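Local coordinates for protein acyl-CoA dehydrogenase (Slackia heliotrinireducens, PDB 4RM7) that belongs to the acyl-CoA dehydrogenase family, whose fold places a middle beta domain between N-terminal and C-terminal helical domains, at residues 172-177 with 233-238; 101-106 with 183-188; 16-21 with 53-58. One frame throughout, in Å; residues are numbered along the deposited sequence.

How the interactions relate
Starting from the N terminus, interaction 3 closes first: helix 10-26 meets the loop after helix 43-50, all within the N-terminal helical domain. Interaction 2 opens next, at the end of helix 90-103, and interaction 1 opens on strand 168-175 before interaction 2 closes on strand 184-191. Helix 234-270 then closes interaction 1, so the two loops cross. They also touch: strands 168-175 and 184-191 are antiparallel neighbours, Leu238 packs on Phe103 and Gly234 on Phe185. Together they join the beta domain to both helical domains, whereas interaction 3 stands apart, its centre about 36 Å from that of interaction 1 and about 32 Å from that of interaction 2.

Interaction 1: 172-177 with 233-238; sequences SAYDKT and KGFSQL
Tyr174 and Phe235 meet rim to rim, and neither ring lies over the face of the other. The outer part of the tyrosine, CE1, CZ and OH, reaches the far corner of the phenylalanine, where CE1 and CZ make the contact. The planes are steeply turned, at 68°, and the ring centroids are 5.7 Å apart. Some of the carbons are modelled too close to be trusted in detail, so the rim-to-rim arrangement says more than any single approach. In both residues CG lies beside the backbone N and anti to the carbonyl carbon (chi1 -80° in Tyr174). Neither CB points straight across; it is the length of the rings that bridges the two backbones.

Phe235 has a second aromatic neighbour in Phe185 of strand 184-191, which links this surface pair to the ring cluster beside it. The Tyr174 backbone is hydrogen-bonded to Thr142 and Val144.

Beyond the tyrosine the strand ends in an Asx turn. Asp175 OD1 accepts from Thr177 N at 2.8 Å, met from above the carboxylate plane. The same oxygen takes the Thr177 OG1 hydroxyl at 2.7 Å on its syn lone pair. With OD2 in a salt bridge to Arg227, the carboxylate is gripped at both oxygens, which restrains its rotation.

The whole is a surface contact between the end of a beta-domain strand and the N-terminal end of the long helix 234-270, at the join of the middle and C-terminal domains of the acyl-CoA dehydrogenase fold.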
loop_
_atom_site.group_PDB
_atom_site.type_symbol
_atom_site.label_atom_id
_atom_site.label_comp_id
_atom_site.label_asym_id
_atom_site.label_seq_id
_atom_site.Cartn_x
_atom_site.Cartn_y
_atom_site.Cartn_z
ATOM N N SER A 172 19.790 -34.215 3.384
ATOM C CA SER A 172 20.515 -33.575 4.459
ATOM C C SER A 172 20.072 -34.183 5.784
ATOM O O SER A 172 18.874 -34.339 6.017
ATOM C CB SER A 172 20.263 -32.078 4.445
ATOM O OG SER A 172 18.937 -31.818 4.855
ATOM N N ALA A 173 21.033 -34.521 6.645
ATOM C CA ALA A 173 20.736 -35.228 7.894
ATOM C C ALA A 173 21.791 -34.998 8.974
ATOM O O ALA A 173 22.962 -34.780 8.674
ATOM C CB ALA A 173 20.595 -36.736 7.631
ATOM N N TYR A 174 21.362 -35.038 10.232
ATOM C CA TYR A 174 22.294 -35.149 11.354
ATOM C C TYR A 174 22.804 -36.576 11.423
ATOM O O TYR A 174 22.022 -37.513 11.595
ATOM C CB TYR A 174 21.635 -34.781 12.681
ATOM C CG TYR A 174 21.523 -33.303 12.932
ATOM C CD1 TYR A 174 22.600 -32.456 12.711
ATOM C CD2 TYR A 174 20.333 -32.746 13.388
ATOM C CE1 TYR A 174 22.493 -31.096 12.945
ATOM C CE2 TYR A 174 20.217 -31.387 13.619
ATOM C CZ TYR A 174 21.298 -30.563 13.397
ATOM O OH TYR A 174 21.175 -29.211 13.632
ATOM N N ASP A 175 24.112 -36.744 11.270
ATOM C CA ASP A 175 24.726 -38.048 11.460
ATOM C C ASP A 175 25.097 -38.211 12.930
ATOM O O ASP A 175 25.797 -37.374 13.495
ATOM C CB ASP A 175 25.951 -38.203 10.567
ATOM C CG ASP A 175 26.641 -39.529 10.755
ATOM O OD1 ASP A 175 26.112 -40.394 11.480
ATOM O OD2 ASP A 175 27.718 -39.717 10.164
ATOM N N LYS A 176 24.608 -39.287 13.541
ATOM C CA LYS A 176 24.856 -39.562 14.950
ATOM C C LYS A 176 25.674 -40.835 15.153
ATOM O O LYS A 176 25.856 -41.282 16.285
ATOM C CB LYS A 176 23.538 -39.692 15.710
ATOM C CG LYS A 176 22.775 -38.412 15.897
ATOM C CD LYS A 176 22.271 -38.326 17.326
ATOM C CE LYS A 176 21.135 -37.336 17.454
ATOM N NZ LYS A 176 19.969 -37.798 16.662
ATOM N N THR A 177 26.153 -41.419 14.058
ATOM C CA THR A 177 26.853 -42.696 14.113
ATOM C C THR A 177 28.285 -42.549 14.614
ATOM O O THR A 177 28.960 -43.542 14.880
ATOM C CB THR A 177 26.879 -43.378 12.741
ATOM O OG1 THR A 177 27.639 -42.579 11.827
ATOM C CG2 THR A 177 25.461 -43.552 12.205
ATOM N N LYS A 233 31.553 -28.321 3.994
ATOM C CA LYS A 233 31.010 -28.954 5.189
ATOM C C LYS A 233 30.101 -28.019 5.985
ATOM O O LYS A 233 30.359 -26.812 6.090
ATOM C CB LYS A 233 32.154 -29.471 6.084
ATOM C CG LYS A 233 32.744 -30.795 5.619
ATOM C CD LYS A 233 34.075 -31.062 6.257
ATOM C CE LYS A 233 34.744 -32.289 5.657
ATOM N NZ LYS A 233 36.043 -32.597 6.340
ATOM N N GLY A 234 29.030 -28.592 6.532
ATOM C CA GLY A 234 28.216 -27.922 7.530
ATOM C C GLY A 234 27.120 -27.081 6.943
ATOM O O GLY A 234 27.113 -26.824 5.741
ATOM N N PHE A 235 26.199 -26.646 7.799
ATOM C CA PHE A 235 25.066 -25.829 7.381
ATOM C C PHE A 235 25.555 -24.550 6.736
ATOM O O PHE A 235 24.977 -24.084 5.754
ATOM C CB PHE A 235 24.156 -25.479 8.559
ATOM C CG PHE A 235 24.008 -26.574 9.565
ATOM C CD1 PHE A 235 22.865 -27.356 9.593
ATOM C CD2 PHE A 235 25.008 -26.807 10.511
ATOM C CE1 PHE A 235 22.729 -28.365 10.536
ATOM C CE2 PHE A 235 24.882 -27.811 11.447
ATOM C CZ PHE A 235 23.743 -28.587 11.461
ATOM N N SER A 236 26.613 -23.985 7.315
ATOM C CA SER A 236 27.227 -22.752 6.825
ATOM C C SER A 236 27.397 -22.786 5.317
ATOM O O SER A 236 26.973 -21.873 4.609
ATOM C CB SER A 236 28.585 -22.521 7.501
ATOM O OG SER A 236 29.381 -23.702 7.479
ATOM N N GLN A 237 27.997 -23.861 4.827
ATOM C CA GLN A 237 28.209 -24.019 3.401
ATOM C C GLN A 237 26.902 -24.171 2.623
ATOM O O GLN A 237 26.743 -23.592 1.549
ATOM C CB GLN A 237 29.121 -25.212 3.140
ATOM C CG GLN A 237 30.481 -24.793 2.625
ATOM C CD GLN A 237 30.389 -24.042 1.301
ATOM O OE1 GLN A 237 30.758 -22.866 1.212
ATOM N NE2 GLN A 237 29.893 -24.720 0.266
ATOM N N LEU A 238 25.979 -24.960 3.163
ATOM C CA LEU A 238 24.691 -25.174 2.527
ATOM C C LEU A 238 23.942 -23.864 2.424
ATOM O O LEU A 238 23.408 -23.510 1.369
ATOM C CB LEU A 238 23.867 -26.194 3.314
ATOM C CG LEU A 238 22.457 -26.474 2.789
ATOM C CD1 LEU A 238 22.516 -27.078 1.391
ATOM C CD2 LEU A 238 21.720 -27.393 3.742
#

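Interaction 2: 101-106 with 183-188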
loop_
_atom_site.group_PDB
_atom_site.type_symbol
_atom_site.label_atom_id
_atom_site.label_comp_id
_atom_site.label_asym_id
_atom_site.label_seq_id
_atom_site.Cartn_x
_atom_site.Cartn_y
_atom_site.Cartn_z
ATOM N N GLU A 101 28.112 -30.539 -6.389
ATOM C CA GLU A 101 29.553 -30.346 -6.564
ATOM C C GLU A 101 30.221 -29.924 -5.266
ATOM O O GLU A 101 31.290 -30.424 -4.917
ATOM C CB GLU A 101 29.846 -29.304 -7.642
ATOM C CG GLU A 101 29.629 -29.792 -9.067
ATOM C CD GLU A 101 29.863 -28.705 -10.119
ATOM O OE1 GLU A 101 29.911 -27.506 -9.775
ATOM O OE2 GLU A 101 30.001 -29.058 -11.303
ATOM N N ALA A 102 29.572 -29.018 -4.548
ATOM C CA ALA A 102 30.110 -28.479 -3.301
ATOM C C ALA A 102 30.334 -29.548 -2.239
ATOM O O ALA A 102 31.333 -29.500 -1.527
ATOM C CB ALA A 102 29.183 -27.386 -2.758
ATOM N N PHE A 103 29.430 -30.520 -2.134
ATOM C CA PHE A 103 29.472 -31.439 -0.989
ATOM C C PHE A 103 30.007 -32.833 -1.295
ATOM O O PHE A 103 30.215 -33.639 -0.380
ATOM C CB PHE A 103 28.082 -31.566 -0.372
ATOM C CG PHE A 103 27.697 -30.396 0.464
ATOM C CD1 PHE A 103 28.048 -30.343 1.805
ATOM C CD2 PHE A 103 27.002 -29.339 -0.083
ATOM C CE1 PHE A 103 27.702 -29.261 2.587
ATOM C CE2 PHE A 103 26.657 -28.252 0.694
ATOM C CZ PHE A 103 27.008 -28.216 2.030
ATOM N N ALA A 104 30.240 -33.123 -2.570
ATOM C CA ALA A 104 30.694 -34.455 -2.947
ATOM C C ALA A 104 31.993 -34.408 -3.735
ATOM O O ALA A 104 32.269 -33.431 -4.432
ATOM C CB ALA A 104 29.622 -35.167 -3.750
ATOM N N SER A 105 32.774 -35.481 -3.630
ATOM C CA SER A 105 34.023 -35.611 -4.365
ATOM C C SER A 105 33.792 -35.614 -5.859
ATOM O O SER A 105 32.686 -35.866 -6.325
ATOM C CB SER A 105 34.746 -36.896 -3.972
ATOM O OG SER A 105 34.015 -38.031 -4.398
ATOM N N SER A 106 34.854 -35.361 -6.610
ATOM C CA SER A 106 34.765 -35.349 -8.059
ATOM C C SER A 106 34.286 -36.701 -8.572
ATOM O O SER A 106 33.430 -36.772 -9.453
ATOM C CB SER A 106 36.115 -34.988 -8.658
ATOM O OG SER A 106 36.622 -33.831 -8.021
ATOM N N PRO A 183 26.511 -35.781 16.705
ATOM C CA PRO A 183 25.485 -35.114 15.892
ATOM C C PRO A 183 26.070 -34.063 14.939
ATOM O O PRO A 183 26.290 -32.922 15.347
ATOM C CB PRO A 183 24.588 -34.458 16.944
ATOM C CG PRO A 183 24.696 -35.362 18.122
ATOM C CD PRO A 183 26.111 -35.888 18.121
ATOM N N GLU A 184 26.321 -34.439 13.689
ATOM C CA GLU A 184 26.916 -33.503 12.738
ATOM C C GLU A 184 26.171 -33.447 11.394
ATOM O O GLU A 184 25.513 -34.407 10.982
ATOM C CB GLU A 184 28.383 -33.860 12.489
ATOM C CG GLU A 184 28.573 -35.091 11.617
ATOM C CD GLU A 184 30.017 -35.302 11.204
ATOM O OE1 GLU A 184 30.846 -34.391 11.434
ATOM O OE2 GLU A 184 30.318 -36.383 10.649
ATOM N N PHE A 185 26.290 -32.313 10.713
ATOM C CA PHE A 185 25.695 -32.153 9.398
ATOM C C PHE A 185 26.258 -33.151 8.394
ATOM O O PHE A 185 27.454 -33.438 8.398
ATOM C CB PHE A 185 25.913 -30.740 8.883
ATOM C CG PHE A 185 25.233 -30.476 7.584
ATOM C CD1 PHE A 185 25.960 -30.414 6.409
ATOM C CD2 PHE A 185 23.856 -30.321 7.531
ATOM C CE1 PHE A 185 25.325 -30.182 5.201
ATOM C CE2 PHE A 185 23.221 -30.096 6.333
ATOM C CZ PHE A 185 23.955 -30.024 5.163
ATOM N N SER A 186 25.393 -33.674 7.530
ATOM C CA SER A 186 25.807 -34.678 6.560
ATOM C C SER A 186 24.840 -34.768 5.398
ATOM O O SER A 186 23.643 -34.507 5.555
ATOM C CB SER A 186 25.919 -36.041 7.225
ATOM O OG SER A 186 24.635 -36.556 7.525
ATOM N N PHE A 187 25.365 -35.142 4.235
ATOM C CA PHE A 187 24.545 -35.365 3.050
ATOM C C PHE A 187 24.632 -36.829 2.641
ATOM O O PHE A 187 25.696 -37.439 2.720
ATOM C CB PHE A 187 24.984 -34.471 1.889
ATOM C CG PHE A 187 24.162 -33.212 1.729
ATOM C CD1 PHE A 187 22.846 -33.275 1.283
ATOM C CD2 PHE A 187 24.716 -31.962 1.993
ATOM C CE1 PHE A 187 22.088 -32.121 1.126
ATOM C CE2 PHE A 187 23.966 -30.801 1.835
ATOM C CZ PHE A 187 22.652 -30.883 1.398
ATOM N N TRP A 188 23.507 -37.381 2.192
ATOM C CA TRP A 188 23.431 -38.777 1.786
ATOM C C TRP A 188 22.708 -38.931 0.452
ATOM O O TRP A 188 21.578 -38.471 0.302
ATOM C CB TRP A 188 22.701 -39.592 2.843
ATOM C CG TRP A 188 23.310 -39.549 4.196
ATOM C CD1 TRP A 188 23.211 -38.543 5.115
ATOM C CD2 TRP A 188 24.089 -40.582 4.809
ATOM N NE1 TRP A 188 23.898 -38.886 6.262
ATOM C CE2 TRP A 188 24.442 -40.131 6.097
ATOM C CE3 TRP A 188 24.529 -41.843 4.392
ATOM C CZ2 TRP A 188 25.215 -40.895 6.962
ATOM C CZ3 TRP A 188 25.290 -42.600 5.253
ATOM C CH2 TRP A 188 25.628 -42.125 6.523
#
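This is a buried aromatic cluster of Phe103, Phe185 and Phe187, set where the last turn of helix 90-103 in the N-terminal domain abuts strand 184-191 of the middle beta domain. Phe103 is the centre of it. The rim of Phe187 points into one face of the Phe103 ring in an edge-to-face pair, with centroids 4.8 Å apart and planes at 58°. Phe187 CE2 stands 3.7 Å above the Phe103 plane, over the middle of the ring, while Phe187 CD2 lies 3.7 Å from Phe103 CG, nearer the root of the side chain.

Phe185 joins from another direction. Its CE1 comes within 3.7 Å of Phe103 CE1; the two rings are inclined to each other, with their centroids 5.9 Å apart. CG of Phe185 is anti to the backbone N (chi1 -175°), which carries the ring out from the strand to the outer end of Phe103. Since Phe185 and Phe187 are two residues apart on one strand, both project toward the helix and Phe103 touches the pair of them.

Ser186, between them, has its CB directed away from the helix. Its OG accepts from Trp188 NE1 at 2.8 Å, in a rather bent bond (137°), and is also hydrogen-bonded to Ala173 O on the neighbouring strand.

Around the cluster, helix 234-270 packs on both partners, with Gln237 and Leu241 against Phe103 and Leu238 against Phe185. Leu228, in the loop before helix 234-270, touches Phe103 and Phe187, and strand 168-175 supports Phe187 through Leu170 and Ser172.

Interaction 3: 16-21 with 53-58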
loop_
_atom_site.group_PDB
_atom_site.type_symbol
_atom_site.label_atom_id
_atom_site.label_comp_id
_atom_site.label_asym_id
_atom_site.label_seq_id
_atom_site.Cartn_x
_atom_site.Cartn_y
_atom_site.Cartn_z
ATOM N N LEU A 16 22.190 -13.593 -24.618
ATOM C CA LEU A 16 20.760 -13.367 -24.692
ATOM C C LEU A 16 20.201 -13.780 -26.032
ATOM O O LEU A 16 19.135 -14.392 -26.098
ATOM C CB LEU A 16 20.440 -11.906 -24.451
ATOM C CG LEU A 16 20.112 -11.589 -23.020
ATOM C CD1 LEU A 16 20.073 -10.105 -22.898
ATOM C CD2 LEU A 16 18.770 -12.193 -22.707
ATOM N N ASN A 17 20.915 -13.435 -27.100
ATOM C CA ASN A 17 20.455 -13.773 -28.443
ATOM C C ASN A 17 20.315 -15.278 -28.580
ATOM O O ASN A 17 19.316 -15.771 -29.115
ATOM C CB ASN A 17 21.407 -13.245 -29.511
ATOM C CG ASN A 17 21.470 -11.735 -29.551
ATOM O OD1 ASN A 17 20.570 -11.046 -29.069
ATOM N ND2 ASN A 17 22.542 -11.209 -30.147
ATOM N N HIS A 18 21.316 -16.003 -28.087
ATOM C CA HIS A 18 21.321 -17.458 -28.161
ATOM C C HIS A 18 20.176 -18.053 -27.353
ATOM O O HIS A 18 19.473 -18.949 -27.821
ATOM C CB HIS A 18 22.655 -18.017 -27.673
ATOM C CG HIS A 18 23.832 -17.526 -28.451
ATOM N ND1 HIS A 18 25.136 -17.841 -28.115
ATOM C CD2 HIS A 18 23.914 -16.742 -29.553
ATOM C CE1 HIS A 18 25.959 -17.276 -28.975
ATOM N NE2 HIS A 18 25.246 -16.604 -29.863
ATOM N N VAL A 19 19.976 -17.540 -26.146
ATOM C CA VAL A 19 18.905 -18.029 -25.288
ATOM C C VAL A 19 17.528 -17.701 -25.870
ATOM O O VAL A 19 16.636 -18.537 -25.854
ATOM C CB VAL A 19 19.043 -17.458 -23.879
ATOM C CG1 VAL A 19 17.825 -17.811 -23.036
ATOM C CG2 VAL A 19 20.315 -18.002 -23.240
ATOM N N ARG A 20 17.381 -16.493 -26.405
ATOM C CA ARG A 20 16.128 -16.047 -27.013
ATOM C C ARG A 20 15.760 -16.846 -28.269
ATOM O O ARG A 20 14.585 -17.076 -28.551
ATOM C CB ARG A 20 16.215 -14.550 -27.345
ATOM C CG ARG A 20 15.027 -13.984 -28.098
ATOM C CD ARG A 20 15.024 -12.448 -28.102
ATOM N NE ARG A 20 16.354 -11.863 -28.291
ATOM C CZ ARG A 20 16.995 -11.141 -27.372
ATOM N NH1 ARG A 20 16.433 -10.890 -26.187
ATOM N NH2 ARG A 20 18.198 -10.661 -27.646
ATOM N N GLU A 21 16.762 -17.269 -29.027
ATOM C CA GLU A 21 16.510 -18.074 -30.214
ATOM C C GLU A 21 16.067 -19.488 -29.779
ATOM O O GLU A 21 15.167 -20.075 -30.364
ATOM C CB GLU A 21 17.753 -18.093 -31.115
ATOM C CG GLU A 21 17.894 -19.296 -32.004
ATOM C CD GLU A 21 18.944 -19.099 -33.093
ATOM O OE1 GLU A 21 19.121 -17.938 -33.546
ATOM O OE2 GLU A 21 19.584 -20.108 -33.494
ATOM N N ASP A 53 24.715 -22.838 -26.828
ATOM C CA ASP A 53 25.958 -22.113 -26.874
ATOM C C ASP A 53 25.808 -20.939 -25.943
ATOM O O ASP A 53 25.112 -19.993 -26.237
ATOM C CB ASP A 53 26.246 -21.606 -28.281
ATOM C CG ASP A 53 27.511 -20.776 -28.352
ATOM O OD1 ASP A 53 27.697 -20.034 -29.327
ATOM O OD2 ASP A 53 28.332 -20.864 -27.431
ATOM N N PHE A 54 26.519 -20.990 -24.836
ATOM C CA PHE A 54 26.371 -20.010 -23.795
ATOM C C PHE A 54 27.394 -18.913 -23.955
ATOM O O PHE A 54 27.569 -18.095 -23.079
ATOM C CB PHE A 54 26.448 -20.661 -22.422
ATOM C CG PHE A 54 25.217 -21.426 -22.054
ATOM C CD1 PHE A 54 24.037 -20.775 -21.809
ATOM C CD2 PHE A 54 25.245 -22.792 -21.956
ATOM C CE1 PHE A 54 22.905 -21.475 -21.471
ATOM C CE2 PHE A 54 24.118 -23.498 -21.624
ATOM C CZ PHE A 54 22.945 -22.838 -21.380
ATOM N N ASN A 55 28.076 -18.917 -25.088
ATOM C CA ASN A 55 29.016 -17.865 -25.419
ATOM C C ASN A 55 30.125 -17.765 -24.408
ATOM O O ASN A 55 30.578 -16.688 -24.082
ATOM C CB ASN A 55 28.299 -16.530 -25.528
ATOM C CG ASN A 55 29.053 -15.533 -26.368
ATOM O OD1 ASN A 55 29.753 -15.898 -27.300
ATOM N ND2 ASN A 55 28.903 -14.267 -26.049
ATOM N N GLY A 56 30.541 -18.911 -23.903
ATOM C CA GLY A 56 31.730 -19.011 -23.092
ATOM C C GLY A 56 31.515 -18.665 -21.646
ATOM O O GLY A 56 32.427 -18.729 -20.849
ATOM N N PHE A 57 30.296 -18.305 -21.299
ATOM C CA PHE A 57 29.974 -18.063 -19.916
ATOM C C PHE A 57 29.874 -19.367 -19.167
ATOM O O PHE A 57 29.566 -20.388 -19.745
ATOM C CB PHE A 57 28.694 -17.273 -19.803
ATOM C CG PHE A 57 28.867 -15.832 -20.110
ATOM C CD1 PHE A 57 29.424 -14.988 -19.186
ATOM C CD2 PHE A 57 28.496 -15.328 -21.328
ATOM C CE1 PHE A 57 29.600 -13.659 -19.464
ATOM C CE2 PHE A 57 28.669 -14.000 -21.616
ATOM C CZ PHE A 57 29.223 -13.162 -20.683
ATOM N N GLY A 58 30.149 -19.328 -17.876
ATOM C CA GLY A 58 29.974 -20.489 -17.034
ATOM C C GLY A 58 28.547 -20.600 -16.530
ATOM O O GLY A 58 28.253 -20.195 -15.399
#
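What stands out here is that His18 bonds to the backbone carbonyl of Asp53 although the carboxylate of that same residue lies close by. ND1 donates to Asp53 O at 2.9 Å in a moderately bent bond. The oxygen sits at the edge of the imidazole, in the ring plane, but seen from the carbonyl the donor is above its plane by 39°, not on a lone pair. His18 has two modelled conformers; the bond belongs to one of them and is tentative to that extent. In it CG lies beside the backbone N and anti to the carbonyl carbon (chi1 -59°), which swings the ring toward the loop.

In the same conformer the carboxylate lies alongside the imidazole: Asp53 OD1 is 3.3 Å from His18 CE1, and the ring and carboxylate planes are 30° apart. The other oxygen, OD2, accepts from Asn55 N at 3.1 Å, the donor coming from well above the carboxylate plane, and so closes an Asx turn that ties the side chain to its own loop. Asn55 CB completes the contact, 4.2 Å from His18 CE1, and Asn55 ND2 bonds to Asp11 O at the start of helix 10-26, a second tie between the loop and that helix.

Overlapping the Asx turn, Phe54 to Phe57 form a type I' beta turn, with Asn55 and Gly56 at its two central, positive-phi positions and Phe57 N bonded to Phe54 O at 3.3 Å. Phe54 and Phe57 both pack on Leu15 of helix 10-26. An Asx turn overlapping a type I' turn, met by a histidine of helix 10-26 in one of its conformers, thus lies in the loop between helices 43-50 and 70-84 on the surface of the N-terminal helical domain.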